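Agap007691-pb (Anopheles gambiae, PDB 5C98) adopts the serpin fold of serine protease inhibitors, but its own function is unknown and inhibition is only inferred from the family. Local coordinates at residues 153-156 and 157-161. Numbering follows the deposited sequence.
Sequences DFIG and EGDVF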
loop_
_atom_site.group_PDB
_atom_site.type_symbol
_atom_site.label_atom_id
_atom_site.label_comp_id
_atom_site.label_asym_id
_atom_site.label_seq_id
_atom_site.Cartn_x
_atom_site.Cartn_y
_atom_site.Cartn_z
ATOM N N ASP A 153 15.512 -2.734 4.391
ATOM C CA ASP A 153 15.626 -4.153 4.035
ATOM C C ASP A 153 14.370 -4.528 3.255
ATOM O O ASP A 153 13.482 -5.236 3.730
ATOM C CB ASP A 153 15.799 -5.023 5.274
ATOM C CG ASP A 153 17.243 -5.142 5.697
ATOM O OD1 ASP A 153 17.961 -5.980 5.111
ATOM O OD2 ASP A 153 17.656 -4.395 6.609
ATOM N N PHE A 154 14.304 -4.030 2.031
ATOM C CA PHE A 154 13.094 -4.177 1.241
ATOM C C PHE A 154 12.742 -5.651 1.007
ATOM O O PHE A 154 11.566 -6.030 1.071
ATOM C CB PHE A 154 13.282 -3.401 -0.074
ATOM C CG PHE A 154 12.027 -3.259 -0.859
ATOM C CD1 PHE A 154 11.571 -4.308 -1.610
ATOM C CD2 PHE A 154 11.286 -2.090 -0.837
ATOM C CE1 PHE A 154 10.399 -4.224 -2.311
ATOM C CE2 PHE A 154 10.111 -2.003 -1.577
ATOM C CZ PHE A 154 9.679 -3.064 -2.297
ATOM N N ILE A 155 13.736 -6.491 0.684
ATOM C CA ILE A 155 13.514 -7.901 0.368
ATOM C C ILE A 155 14.673 -8.698 0.941
ATOM O O ILE A 155 15.728 -8.156 1.276
ATOM C CB ILE A 155 13.380 -8.261 -1.142
ATOM C CG1 ILE A 155 14.464 -7.566 -1.968
ATOM C CG2 ILE A 155 11.967 -7.980 -1.680
ATOM C CD1 ILE A 155 14.746 -8.283 -3.278
ATOM N N GLY A 156 14.442 -10.005 1.059
ATOM C CA GLY A 156 15.493 -10.959 1.330
ATOM C C GLY A 156 15.870 -11.701 0.055
ATOM O O GLY A 156 15.183 -11.653 -0.962
ATOM N N GLU A 157 17.003 -12.393 0.125
ATOM C CA GLU A 157 17.455 -13.153 -1.034
ATOM C C GLU A 157 16.422 -14.184 -1.468
ATOM O O GLU A 157 16.289 -14.465 -2.668
ATOM C CB GLU A 157 18.789 -13.821 -0.724
ATOM C CG GLU A 157 19.977 -12.895 -0.909
ATOM C CD GLU A 157 20.358 -12.120 0.345
ATOM O OE1 GLU A 157 19.544 -12.046 1.298
ATOM O OE2 GLU A 157 21.490 -11.588 0.378
ATOM N N GLY A 158 15.674 -14.747 -0.515
ATOM C CA GLY A 158 14.658 -15.722 -0.862
ATOM C C GLY A 158 13.569 -15.177 -1.767
ATOM O O GLY A 158 12.942 -15.933 -2.513
ATOM N N ASP A 159 13.328 -13.861 -1.725
ATOM C CA ASP A 159 12.244 -13.289 -2.513
ATOM C C ASP A 159 12.586 -13.236 -3.992
ATOM O O ASP A 159 11.677 -13.133 -4.829
ATOM C CB ASP A 159 11.912 -11.878 -2.009
ATOM C CG ASP A 159 11.378 -11.872 -0.594
ATOM O OD1 ASP A 159 10.414 -12.615 -0.326
ATOM O OD2 ASP A 159 11.930 -11.141 0.262
ATOM N N VAL A 160 13.871 -13.265 -4.344
ATOM C CA VAL A 160 14.293 -13.199 -5.738
ATOM C C VAL A 160 14.914 -14.498 -6.215
ATOM O O VAL A 160 15.269 -14.605 -7.394
ATOM C CB VAL A 160 15.249 -12.019 -5.999
ATOM C CG1 VAL A 160 14.532 -10.686 -5.797
ATOM C CG2 VAL A 160 16.494 -12.132 -5.124
ATOM N N PHE A 161 15.028 -15.497 -5.349
ATOM C CA PHE A 161 15.729 -16.723 -5.688
ATOM C C PHE A 161 14.913 -17.603 -6.630
ATOM O O PHE A 161 13.685 -17.686 -6.529
ATOM C CB PHE A 161 15.992 -17.529 -4.421
ATOM C CG PHE A 161 16.469 -18.910 -4.709
ATOM C CD1 PHE A 161 17.802 -19.136 -4.979
ATOM C CD2 PHE A 161 15.575 -19.966 -4.782
ATOM C CE1 PHE A 161 18.248 -20.394 -5.299
ATOM C CE2 PHE A 161 16.023 -21.233 -5.094
ATOM C CZ PHE A 161 17.359 -21.445 -5.355
#
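D159 grips G156 twice, once through its side chain and once through its backbone, in a beta-turn where the loop 153-156 of this serpin runs into the weakly bonded helix 157-160. G156 N donates to D159 OD2 over 2.9 Å, nearly straight at 163°, and reaches the anti side of the carboxylate slightly out of its plane. In return D159 N donates to G156 O over 3.0 Å, the donor standing 56° out of the carbonyl plane. The two bonds close a ring between residues three apart. V160 N to E157 O, at 3.2 Å, follows as the second of two successive i to i+3 backbone bonds. A chi1 of -64° holds CG of D159 trans to the carbonyl carbon and turns the carboxylate back to the glycine; OD2 also makes a salt bridge with K286 NZ, so one oxygen takes both the G156 N-H and the lysine. Beyond the bonds, CB and CG2 of I155 lie against the D159 side chain, CB 3.5 Å from OD2. The buried I155 and V160 both touch F172 of strand 169-177, and I155 also touches V140 of helix 133-146. The apolar pair meets roughly perpendicularly, CD1 of I155 pressing tightly on CG1 of V160 at 3.5 Å.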